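Fumarylacetoacetate hydrolase (Burkholderia xenovorans, PDB 5TI1) probably hydrolyses fumarylacetoacetate to fumarate and acetoacetate, the last step of phenylalanine and tyrosine breakdown, at a site that holds a magnesium ion. Local coordinates at residues B[39-45]-B[57-61]; B[192-196]-B[281-287]; B[311-315]-B[358-362]. All blocks are in the same frame, centred on the assembly; numbering follows the deposited sequence.

Contact 1 of 3, residues B[39-45]-B[57-61]; sequences IQNLPFG and VGVAI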
ATOM      1  N   ILE B  39       6.416 -32.337 -11.744  1.00 47.55           N
ATOM      2  CA  ILE B  39       5.878 -31.868 -13.019  1.00 47.76           C
ATOM      3  C   ILE B  39       4.449 -31.374 -12.852  1.00 47.09           C
ATOM      4  O   ILE B  39       3.944 -30.629 -13.698  1.00 46.62           O
ATOM      5  CB  ILE B  39       5.969 -32.973 -14.096  1.00 50.34           C
ATOM      6  CG1 ILE B  39       5.891 -32.366 -15.500  1.00 52.75           C
ATOM      7  CG2 ILE B  39       4.889 -34.014 -13.881  1.00 52.12           C
ATOM      8  CD1 ILE B  39       5.934 -33.392 -16.622  1.00 56.07           C
ATOM      9  N   GLN B  40       3.783 -31.761 -11.761  1.00 47.12           N
ATOM     10  CA  GLN B  40       2.430 -31.296 -11.494  1.00 46.54           C
ATOM     11  C   GLN B  40       2.396 -29.874 -10.951  1.00 44.79           C
ATOM     12  O   GLN B  40       1.325 -29.254 -10.935  1.00 44.03           O
ATOM     13  CB  GLN B  40       1.732 -32.243 -10.509  1.00 47.69           C
ATOM     14  CG  GLN B  40       1.349 -33.608 -11.091  1.00 50.43           C
ATOM     15  CD  GLN B  40       2.501 -34.593 -11.127  1.00 54.81           C
ATOM     16  OE1 GLN B  40       3.600 -34.301 -10.649  1.00 50.73           O
ATOM     17  NE2 GLN B  40       2.251 -35.779 -11.687  1.00 54.37           N
ATOM     18  N   ASN B  41       3.535 -29.343 -10.512  1.00 43.33           N
ATOM     19  CA  ASN B  41       3.562 -28.026  -9.890  1.00 43.92           C
ATOM     20  C   ASN B  41       3.651 -26.939 -10.952  1.00 43.82           C
ATOM     21  O   ASN B  41       2.645 -26.298 -11.279  1.00 39.14           O
ATOM     22  CB  ASN B  41       4.728 -27.927  -8.903  1.00 39.69           C
ATOM     23  CG  ASN B  41       4.670 -26.658  -8.067  1.00 37.65           C
ATOM     24  OD1 ASN B  41       3.886 -25.753  -8.344  1.00 36.76           O
ATOM     25  ND2 ASN B  41       5.495 -26.594  -7.035  1.00 43.01           N
ATOM     26  N   LEU B  42       4.854 -26.730 -11.493  1.00 39.89           N
ATOM     27  CA  LEU B  42       5.131 -25.702 -12.490  1.00 38.71           C
ATOM     28  C   LEU B  42       4.824 -24.309 -11.935  1.00 45.14           C
ATOM     29  O   LEU B  42       3.948 -23.601 -12.460  1.00 42.75           O
ATOM     30  CB  LEU B  42       4.332 -25.978 -13.768  1.00 40.03           C
ATOM     31  CG  LEU B  42       4.469 -27.414 -14.283  1.00 45.71           C
ATOM     32  CD1 LEU B  42       3.643 -27.637 -15.548  1.00 43.69           C
ATOM     33  CD2 LEU B  42       5.934 -27.761 -14.515  1.00 43.08           C
ATOM     34  N   PRO B  43       5.517 -23.878 -10.884  1.00 35.51           N
ATOM     35  CA  PRO B  43       5.288 -22.535 -10.352  1.00 33.76           C
ATOM     36  C   PRO B  43       6.092 -21.499 -11.123  1.00 37.89           C
ATOM     37  O   PRO B  43       7.078 -21.812 -11.789  1.00 35.30           O
ATOM     38  CB  PRO B  43       5.783 -22.646  -8.909  1.00 33.13           C
ATOM     39  CG  PRO B  43       6.948 -23.618  -9.022  1.00 34.13           C
ATOM     40  CD  PRO B  43       6.577 -24.591 -10.140  1.00 35.83           C
ATOM     41  N   PHE B  44       5.661 -20.240 -11.003  1.00 31.76           N
ATOM     42  CA  PHE B  44       6.272 -19.123 -11.716  1.00 32.41           C
ATOM     43  C   PHE B  44       7.110 -18.261 -10.781  1.00 29.84           C
ATOM     44  O   PHE B  44       6.724 -18.015  -9.633  1.00 35.82           O
ATOM     45  CB  PHE B  44       5.211 -18.246 -12.387  1.00 32.00           C
ATOM     46  CG  PHE B  44       4.520 -18.910 -13.537  1.00 32.14           C
ATOM     47  CD1 PHE B  44       5.019 -18.792 -14.821  1.00 32.90           C
ATOM     48  CD2 PHE B  44       3.375 -19.649 -13.331  1.00 32.78           C
ATOM     49  CE1 PHE B  44       4.382 -19.408 -15.888  1.00 42.30           C
ATOM     50  CE2 PHE B  44       2.727 -20.268 -14.392  1.00 38.48           C
ATOM     51  CZ  PHE B  44       3.234 -20.147 -15.671  1.00 42.86           C
ATOM     52  N   GLY B  45       8.243 -17.783 -11.298  1.00 29.75           N
ATOM     53  CA  GLY B  45       9.122 -16.891 -10.570  1.00 28.72           C
ATOM     54  C   GLY B  45       9.898 -16.004 -11.522  1.00 28.69           C
ATOM     55  O   GLY B  45       9.733 -16.064 -12.743  1.00 33.61           O
ATOM     56  N   VAL B  57      11.330 -14.607 -16.670  1.00 35.89           N
ATOM     57  CA  VAL B  57      10.359 -15.499 -16.056  1.00 31.62           C
ATOM     58  C   VAL B  57      10.888 -16.925 -16.083  1.00 42.47           C
ATOM     59  O   VAL B  57      11.367 -17.407 -17.117  1.00 34.07           O
ATOM     60  CB  VAL B  57       9.004 -15.400 -16.769  1.00 31.96           C
ATOM     61  CG1 VAL B  57       8.055 -16.397 -16.165  1.00 32.06           C
ATOM     62  CG2 VAL B  57       8.458 -13.983 -16.645  1.00 30.88           C
ATOM     63  N   GLY B  58      10.788 -17.612 -14.945  1.00 35.91           N
ATOM     64  CA  GLY B  58      11.204 -18.989 -14.857  1.00 34.37           C
ATOM     65  C   GLY B  58      10.115 -19.851 -14.252  1.00 34.77           C
ATOM     66  O   GLY B  58       9.228 -19.376 -13.543  1.00 32.56           O
ATOM     67  N   VAL B  59      10.196 -21.140 -14.557  1.00 35.01           N
ATOM     68  CA  VAL B  59       9.319 -22.140 -13.968  1.00 35.51           C
ATOM     69  C   VAL B  59      10.193 -23.210 -13.330  1.00 36.21           C
ATOM     70  O   VAL B  59      11.068 -23.780 -13.992  1.00 37.38           O
ATOM     71  CB  VAL B  59       8.359 -22.745 -15.014  1.00 38.83           C
ATOM     72  CG1 VAL B  59       7.600 -23.921 -14.427  1.00 37.77           C
ATOM     73  CG2 VAL B  59       7.383 -21.688 -15.497  1.00 37.18           C
ATOM     74  N   ALA B  60       9.963 -23.473 -12.046  1.00 35.60           N
ATOM     75  CA  ALA B  60      10.744 -24.484 -11.343  1.00 36.29           C
ATOM     76  C   ALA B  60      10.325 -25.883 -11.773  1.00 38.20           C
ATOM     77  O   ALA B  60       9.133 -26.184 -11.914  1.00 43.79           O
ATOM     78  CB  ALA B  60      10.581 -24.342  -9.833  1.00 35.24           C
ATOM     79  N   ILE B  61      11.316 -26.742 -11.973  1.00 39.43           N
ATOM     80  CA  ILE B  61      11.071 -28.154 -12.238  1.00 41.43           C
ATOM     81  C   ILE B  61      12.231 -28.936 -11.629  1.00 45.18           C
ATOM     82  O   ILE B  61      13.401 -28.695 -11.955  1.00 42.40           O
ATOM     83  CB  ILE B  61      10.887 -28.414 -13.748  1.00 44.44           C
ATOM     84  CG1 ILE B  61      10.477 -29.867 -13.999  1.00 45.13           C
ATOM     85  CG2 ILE B  61      12.111 -27.984 -14.560  1.00 44.81           C
ATOM     86  CD1 ILE B  61       9.039 -30.143 -13.620  1.00 45.26           C
TER
HETATM   87  O   HOH W   1       7.508 -27.627 -10.836  1.00 30.84           O

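Contact 2 of 3, residues B[192-196]-B[281-287]; sequences SVVVS and TFATTIS. With NA (sodium ion), chain L.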
ATOM      1  N   SER B 192       7.976  -2.846   1.825  1.00 18.27           N
ATOM      2  CA  SER B 192       8.861  -3.671   2.635  1.00 19.60           C
ATOM      3  C   SER B 192       8.598  -5.167   2.474  1.00 23.40           C
ATOM      4  O   SER B 192       9.080  -5.959   3.287  1.00 22.43           O
ATOM      5  CB  SER B 192       8.741  -3.287   4.106  1.00 18.91           C
ATOM      6  OG  SER B 192       7.375  -3.142   4.463  1.00 25.93           O
ATOM      7  N   VAL B 193       7.863  -5.586   1.453  1.00 19.84           N
ATOM      8  CA  VAL B 193       7.800  -7.018   1.163  1.00 19.89           C
ATOM      9  C   VAL B 193       9.066  -7.386   0.403  1.00 19.92           C
ATOM     10  O   VAL B 193       9.339  -6.820  -0.661  1.00 23.04           O
ATOM     11  CB  VAL B 193       6.546  -7.392   0.364  1.00 20.07           C
ATOM     12  CG1 VAL B 193       6.538  -8.907   0.093  1.00 20.89           C
ATOM     13  CG2 VAL B 193       5.295  -6.948   1.096  1.00 20.08           C
ATOM     14  N   VAL B 194       9.848  -8.322   0.955  1.00 20.43           N
ATOM     15  CA  VAL B 194      11.126  -8.720   0.388  1.00 28.13           C
ATOM     16  C   VAL B 194      11.127 -10.224   0.154  1.00 26.02           C
ATOM     17  O   VAL B 194      10.390 -10.976   0.793  1.00 23.96           O
ATOM     18  CB  VAL B 194      12.307  -8.324   1.306  1.00 25.02           C
ATOM     19  CG1 VAL B 194      12.299  -6.821   1.541  1.00 24.40           C
ATOM     20  CG2 VAL B 194      12.204  -9.068   2.628  1.00 20.98           C
ATOM     21  N   VAL B 195      12.008 -10.663  -0.750  1.00 21.69           N
ATOM     22  CA  VAL B 195      12.073 -12.071  -1.125  1.00 22.95           C
ATOM     23  C   VAL B 195      12.879 -12.863  -0.095  1.00 25.86           C
ATOM     24  O   VAL B 195      13.730 -12.331   0.617  1.00 27.47           O
ATOM     25  CB  VAL B 195      12.657 -12.243  -2.543  1.00 25.97           C
ATOM     26  CG1 VAL B 195      14.162 -11.989  -2.540  1.00 22.75           C
ATOM     27  CG2 VAL B 195      12.334 -13.648  -3.110  1.00 24.13           C
ATOM     28  N   SER B 196      12.598 -14.169  -0.043  1.00 27.72           N
ATOM     29  CA  SER B 196      13.304 -15.106   0.823  1.00 24.78           C
ATOM     30  C   SER B 196      14.817 -14.937   0.718  1.00 25.18           C
ATOM     31  O   SER B 196      15.369 -14.764  -0.372  1.00 27.20           O
ATOM     32  CB  SER B 196      12.906 -16.537   0.444  1.00 28.79           C
ATOM     33  OG  SER B 196      13.541 -17.498   1.264  1.00 30.00           O
ATOM     34  N   THR B 281       5.699  -3.056   9.436  1.00 21.77           N
ATOM     35  CA  THR B 281       6.144  -2.597   8.134  1.00 24.20           C
ATOM     36  C   THR B 281       7.653  -2.631   7.966  1.00 24.64           C
ATOM     37  O   THR B 281       8.137  -2.260   6.894  1.00 25.44           O
ATOM     38  CB  THR B 281       5.661  -1.171   7.888  1.00 29.21           C
ATOM     39  OG1 THR B 281       6.283  -0.305   8.844  1.00 22.62           O
ATOM     40  CG2 THR B 281       4.130  -1.088   8.010  1.00 20.71           C
ATOM     41  N   PHE B 282       8.413  -3.043   8.989  1.00 22.28           N
ATOM     42  CA  PHE B 282       9.866  -3.067   8.838  1.00 25.81           C
ATOM     43  C   PHE B 282      10.335  -4.204   7.929  1.00 24.13           C
ATOM     44  O   PHE B 282      11.445  -4.132   7.394  1.00 24.18           O
ATOM     45  CB  PHE B 282      10.546  -3.161  10.213  1.00 27.88           C
ATOM     46  CG  PHE B 282      10.250  -4.435  10.962  1.00 26.84           C
ATOM     47  CD1 PHE B 282       9.168  -4.516  11.819  1.00 28.41           C
ATOM     48  CD2 PHE B 282      11.072  -5.541  10.821  1.00 22.04           C
ATOM     49  CE1 PHE B 282       8.895  -5.689  12.511  1.00 28.39           C
ATOM     50  CE2 PHE B 282      10.813  -6.712  11.505  1.00 24.66           C
ATOM     51  CZ  PHE B 282       9.720  -6.789  12.351  1.00 27.33           C
ATOM     52  N   ALA B 283       9.510  -5.232   7.727  1.00 20.71           N
ATOM     53  CA  ALA B 283       9.867  -6.370   6.881  1.00 20.81           C
ATOM     54  C   ALA B 283       8.707  -7.347   6.761  1.00 22.85           C
ATOM     55  O   ALA B 283       8.055  -7.668   7.755  1.00 25.13           O
ATOM     56  CB  ALA B 283      11.084  -7.121   7.433  1.00 21.23           C
ATOM     57  N   THR B 284       8.451  -7.819   5.545  1.00 23.49           N
ATOM     58  CA  THR B 284       7.577  -8.951   5.302  1.00 21.79           C
ATOM     59  C   THR B 284       8.256  -9.783   4.228  1.00 26.67           C
ATOM     60  O   THR B 284       8.682  -9.235   3.211  1.00 22.80           O
ATOM     61  CB  THR B 284       6.176  -8.498   4.856  1.00 23.33           C
ATOM     62  OG1 THR B 284       5.571  -7.704   5.888  1.00 26.44           O
ATOM     63  CG2 THR B 284       5.298  -9.705   4.572  1.00 24.94           C
ATOM     64  N   THR B 285       8.405 -11.088   4.464  1.00 26.26           N
ATOM     65  CA  THR B 285       9.132 -11.952   3.542  1.00 26.83           C
ATOM     66  C   THR B 285       8.159 -12.877   2.815  1.00 23.62           C
ATOM     67  O   THR B 285       7.242 -13.430   3.426  1.00 28.22           O
ATOM     68  CB  THR B 285      10.205 -12.772   4.284  1.00 29.68           C
ATOM     69  OG1 THR B 285      11.096 -11.887   4.970  1.00 27.11           O
ATOM     70  CG2 THR B 285      11.022 -13.616   3.318  1.00 25.53           C
ATOM     71  N   ILE B 286       8.345 -13.041   1.504  1.00 25.11           N
ATOM     72  CA  ILE B 286       7.611 -14.070   0.779  1.00 25.58           C
ATOM     73  C   ILE B 286       8.582 -15.008   0.070  1.00 31.77           C
ATOM     74  O   ILE B 286       9.718 -14.646  -0.263  1.00 27.73           O
ATOM     75  CB  ILE B 286       6.582 -13.496  -0.226  1.00 23.97           C
ATOM     76  CG1 ILE B 286       7.256 -12.648  -1.313  1.00 25.84           C
ATOM     77  CG2 ILE B 286       5.507 -12.698   0.511  1.00 23.57           C
ATOM     78  CD1 ILE B 286       6.279 -12.215  -2.431  1.00 28.40           C
ATOM     79  N   SER B 287       8.119 -16.238  -0.143  1.00 26.41           N
ATOM     80  CA  SER B 287       8.844 -17.190  -0.955  1.00 26.77           C
ATOM     81  C   SER B 287       8.852 -16.729  -2.413  1.00 34.21           C
ATOM     82  O   SER B 287       7.996 -15.940  -2.834  1.00 27.94           O
ATOM     83  CB  SER B 287       8.207 -18.576  -0.832  1.00 28.12           C
ATOM     84  OG  SER B 287       6.841 -18.535  -1.200  1.00 32.04           O
TER
HETATM   85 NA    NA L 502       5.887  -7.636   8.747  0.78 22.53          NA
HETATM   86  O   HOH W   2       5.503  -5.148   4.767  1.00 16.39           O

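Contact 3 of 3, residues B[311-315]-B[358-362]; sequences LAYLR and AHHTV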
ATOM      1  N   LEU B 311     -23.252 -13.012   6.651  1.00 40.65           N
ATOM      2  CA  LEU B 311     -24.127 -12.252   5.767  1.00 40.14           C
ATOM      3  C   LEU B 311     -24.016 -12.762   4.338  1.00 46.93           C
ATOM      4  O   LEU B 311     -22.983 -13.321   3.956  1.00 42.76           O
ATOM      5  CB  LEU B 311     -23.777 -10.764   5.831  1.00 45.61           C
ATOM      6  CG  LEU B 311     -24.273  -9.971   7.037  1.00 39.14           C
ATOM      7  CD1 LEU B 311     -23.466  -8.706   7.176  1.00 37.55           C
ATOM      8  CD2 LEU B 311     -25.746  -9.632   6.870  1.00 40.03           C
ATOM      9  N   ALA B 312     -25.065 -12.540   3.538  1.00 39.92           N
ATOM     10  CA  ALA B 312     -25.185 -13.194   2.237  1.00 39.97           C
ATOM     11  C   ALA B 312     -23.973 -12.944   1.344  1.00 38.30           C
ATOM     12  O   ALA B 312     -23.498 -13.862   0.662  1.00 39.32           O
ATOM     13  CB  ALA B 312     -26.472 -12.736   1.534  1.00 40.30           C
ATOM     14  N   TYR B 313     -23.448 -11.715   1.332  1.00 36.72           N
ATOM     15  CA  TYR B 313     -22.373 -11.410   0.391  1.00 38.61           C
ATOM     16  C   TYR B 313     -21.107 -12.220   0.677  1.00 37.58           C
ATOM     17  O   TYR B 313     -20.243 -12.322  -0.199  1.00 35.40           O
ATOM     18  CB  TYR B 313     -22.069  -9.894   0.371  1.00 33.65           C
ATOM     19  CG  TYR B 313     -21.116  -9.401   1.449  1.00 33.00           C
ATOM     20  CD1 TYR B 313     -21.592  -9.007   2.692  1.00 39.48           C
ATOM     21  CD2 TYR B 313     -19.746  -9.316   1.218  1.00 31.86           C
ATOM     22  CE1 TYR B 313     -20.734  -8.559   3.679  1.00 34.43           C
ATOM     23  CE2 TYR B 313     -18.874  -8.870   2.206  1.00 31.34           C
ATOM     24  CZ  TYR B 313     -19.378  -8.488   3.434  1.00 33.76           C
ATOM     25  OH  TYR B 313     -18.536  -8.047   4.436  1.00 31.61           O
ATOM     26  N   LEU B 314     -20.994 -12.840   1.849  1.00 36.09           N
ATOM     27  CA  LEU B 314     -19.824 -13.644   2.191  1.00 38.09           C
ATOM     28  C   LEU B 314     -20.033 -15.145   2.006  1.00 39.63           C
ATOM     29  O   LEU B 314     -19.111 -15.925   2.286  1.00 40.67           O
ATOM     30  CB  LEU B 314     -19.398 -13.367   3.639  1.00 39.31           C
ATOM     31  CG  LEU B 314     -18.752 -12.007   3.889  1.00 34.71           C
ATOM     32  CD1 LEU B 314     -18.773 -11.670   5.364  1.00 39.03           C
ATOM     33  CD2 LEU B 314     -17.334 -12.001   3.361  1.00 33.37           C
ATOM     34  N   ARG B 315     -21.201 -15.577   1.539  1.00 38.83           N
ATOM     35  CA  ARG B 315     -21.516 -16.998   1.460  1.00 40.58           C
ATOM     36  C   ARG B 315     -21.029 -17.592   0.144  1.00 42.65           C
ATOM     37  O   ARG B 315     -21.048 -16.928  -0.893  1.00 39.33           O
ATOM     38  CB  ARG B 315     -23.024 -17.221   1.607  1.00 48.87           C
ATOM     39  CG  ARG B 315     -23.593 -16.712   2.914  1.00 42.61           C
ATOM     40  CD  ARG B 315     -25.084 -16.963   3.004  1.00 47.33           C
ATOM     41  NE  ARG B 315     -25.675 -16.191   4.091  1.00 51.09           N
ATOM     42  CZ  ARG B 315     -26.980 -16.029   4.279  1.00 53.56           C
ATOM     43  NH1 ARG B 315     -27.853 -16.587   3.447  1.00 55.46           N
ATOM     44  NH2 ARG B 315     -27.415 -15.303   5.302  1.00 54.47           N
ATOM     45  N   ALA B 358     -13.814 -11.015  -1.431  1.00 32.88           N
ATOM     46  CA  ALA B 358     -15.173 -10.486  -1.473  1.00 33.77           C
ATOM     47  C   ALA B 358     -15.345  -9.365  -0.460  1.00 31.50           C
ATOM     48  O   ALA B 358     -15.847  -8.281  -0.788  1.00 30.00           O
ATOM     49  CB  ALA B 358     -16.173 -11.613  -1.216  1.00 30.62           C
ATOM     50  N   HIS B 359     -14.888  -9.591   0.771  1.00 28.81           N
ATOM     51  CA  HIS B 359     -14.965  -8.535   1.770  1.00 28.43           C
ATOM     52  C   HIS B 359     -14.053  -7.363   1.414  1.00 33.34           C
ATOM     53  O   HIS B 359     -14.450  -6.202   1.568  1.00 32.92           O
ATOM     54  CB  HIS B 359     -14.622  -9.086   3.146  1.00 29.20           C
ATOM     55  CG  HIS B 359     -14.725  -8.068   4.232  1.00 30.26           C
ATOM     56  ND1 HIS B 359     -15.935  -7.613   4.711  1.00 30.16           N
ATOM     57  CD2 HIS B 359     -13.770  -7.383   4.905  1.00 29.18           C
ATOM     58  CE1 HIS B 359     -15.719  -6.710   5.651  1.00 32.84           C
ATOM     59  NE2 HIS B 359     -14.416  -6.550   5.786  1.00 30.56           N
ATOM     60  N   HIS B 360     -12.839  -7.647   0.924  1.00 29.30           N
ATOM     61  CA  HIS B 360     -11.908  -6.581   0.545  1.00 29.65           C
ATOM     62  C   HIS B 360     -12.556  -5.573  -0.405  1.00 26.26           C
ATOM     63  O   HIS B 360     -12.311  -4.366  -0.303  1.00 28.94           O
ATOM     64  CB  HIS B 360     -10.658  -7.177  -0.109  1.00 24.60           C
ATOM     65  CG  HIS B 360      -9.454  -6.284  -0.050  1.00 23.98           C
ATOM     66  ND1 HIS B 360      -9.539  -4.907  -0.076  1.00 26.10           N
ATOM     67  CD2 HIS B 360      -8.133  -6.576   0.046  1.00 28.01           C
ATOM     68  CE1 HIS B 360      -8.323  -4.391  -0.005  1.00 28.36           C
ATOM     69  NE2 HIS B 360      -7.452  -5.382   0.067  1.00 25.80           N
ATOM     70  N   THR B 361     -13.387  -6.048  -1.327  1.00 24.85           N
ATOM     71  CA  THR B 361     -13.949  -5.201  -2.372  1.00 25.87           C
ATOM     72  C   THR B 361     -15.419  -4.843  -2.162  1.00 29.20           C
ATOM     73  O   THR B 361     -15.983  -4.113  -2.988  1.00 26.60           O
ATOM     74  CB  THR B 361     -13.779  -5.887  -3.735  1.00 28.57           C
ATOM     75  OG1 THR B 361     -14.589  -7.077  -3.778  1.00 25.58           O
ATOM     76  CG2 THR B 361     -12.315  -6.264  -3.949  1.00 25.54           C
ATOM     77  N   VAL B 362     -16.056  -5.316  -1.082  1.00 25.87           N
ATOM     78  CA  VAL B 362     -17.504  -5.167  -0.960  1.00 28.24           C
ATOM     79  C   VAL B 362     -17.908  -3.700  -0.868  1.00 34.68           C
ATOM     80  O   VAL B 362     -19.020  -3.323  -1.265  1.00 26.33           O
ATOM     81  CB  VAL B 362     -18.031  -5.967   0.247  1.00 32.98           C
ATOM     82  CG1 VAL B 362     -17.597  -5.319   1.553  1.00 29.30           C
ATOM     83  CG2 VAL B 362     -19.557  -6.085   0.173  1.00 28.93           C
TER

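Contact 1 of 3, residues B[39-45]-B[57-61]
Gly45 and Gly58 form an antiparallel hydrogen-bonded pair, Gly45 N to Gly58 O and Gly58 N to Gly45 O both at 2.9 Å, and Phe44 and Val59 follow as the non-hydrogen-bonded pair. Past it the strands part: Ala60 N makes only a weak 3.3 Å bond to Pro43 O, and a water bonded to Leu42 N lies doubtfully close to Ala60 O. On the face carrying Phe44, the ring lies beside Val59, with Phe44 CE1 3.8 Å from Val59 CG2, while Val57 CG1 comes to the ring edge near its plane. These strands are the arms of a beta hairpin within the five-stranded antiparallel sheet of the N-terminal region. Helix 102-116 lies against these side chains, Leu112 on Val59 and Leu116 on Leu42 and Ile61. Val59 turns CG1 away from its own backbone N (chi1 172°), which brings that methyl to 3.6 Å from Leu42 CA. Pro43 CG meets Ala60 CB at 3.8 Å, and Trp289 of strand 284-292 touches both residues. Farther along, Ile61 reaches out with CD1, which lies 3.7 Å from Ile39 CA and also touches Leu42 CD2.

Contact 2 of 3, residues B[192-196]-B[281-287]
Ser192 holds OG between its backbone N and carbonyl carbon (chi1 45°), which carries the hydroxyl to Thr281 O, whereas Thr284 sets OG1 opposite its carbonyl carbon (chi1 -61°), a torsion that turns it to the sodium ion. Beyond Ser192 the two segments pair as a parallel beta ladder: strand 193-195 is the outermost strand, within this chain, of a mixed seven-stranded sheet and runs beside strand 284-292. Thr284 N donates to Ser192 O, Val194 N to Thr284 O at 2.7 Å, and Ile286 N to Val194 O. The ladder ends in a weak bond from Ser196 N to Ile286 O. On the face shared by Val193 and Ile286, Val193 CG1 rests 4.0 Å from Ile286 CG2, with the loop residues Ile148, Leu144 and Pro145 packed around them. On the other face Val194 CG2 approaches Thr285 OG1, a hydroxyl bonded to Trp261 NE1. The second subunit packs against this end of the sheet, where its Leu239 meets Val194 and its Asn366 meets Ser192. Sodium is bound by Ala283 O at 2.4 Å and Thr284 OG1 at 2.9 Å, and Asp260, Trp261 and Lys280 complete its site; Asp260 also binds the magnesium ion. One water links the two hydroxyls, lying 2.8 Å from Ser192 OG and 2.8 Å from Thr284 OG1.

Contact 3 of 3, residues B[311-315]-B[358-362]
Tyr313 OH is gripped from two directions: it lies 2.7 Å from His359 ND1 of its own chain, and Gln206 NE2 of the second subunit bonds to it as well. The phenol oxygen meets the imidazole at the ring edge, near its plane, and His359 ND1 in turn lies near the plane of the tyrosine ring. The two side chains cross obliquely, and the tyrosine oxygen meets the histidine edge, not its face.

Val362, three residues after His359, bears on the face of the tyrosine. It directs CG2 away from its backbone N, and that methyl stands 3.7 Å from the centroid of the Tyr313 ring, 25° off the normal, a CH-pi contact. It is offset toward the rim, closest to Tyr313 CD2 at 3.4 Å, and Val362 CB comes to 3.6 Å from Tyr313 CE2. Across the ring, Leu314 CG lies 3.5 Å above the plane, so the aromatic group sits between two aliphatic side chains, Leu314 and Val362, one from each segment. Leu314 CD2 extends further to touch His359 CB at 4.0 Å, bringing leucine and tyrosine onto the same histidine. Two hydrogen bonds to the hydroxyl and contacts on both faces probably limit rotation of the ring.

Around this packing, Phe217 of the second subunit meets the Tyr313 ring and also touches Val362, while Asn278 of that subunit bonds to His359 O. Met182 and Pro183 of the same chain as His359 lie against the histidine. Here a short 3-10 turn, 312-314, in the connection between strands 300-301 and 321-331 docks mainly through Tyr313, with Leu314 beside it, on helix 353-362, an intrachain helix contact built into the dimer interface.

From the N terminus the three contacts follow in series; none nests within or crosses another. Contact 1 closes a short loop of eleven residues and belongs to the N-terminal region. Contact 2 closes a much longer excursion of 84 residues, which passes through strands 223-233 and 252-263 before returning beside strand 193-195. Contact 3 closes a 42-residue excursion farther along and ties a loop to helix 353-362. Strand 284-292 relates the first two: it starts in contact 2, and farther along it touches the hairpin of contact 1, whose nearest atoms are about 7 Å from contact 2. Contacts 2 and 3, with centres 28 Å apart, both meet the second subunit.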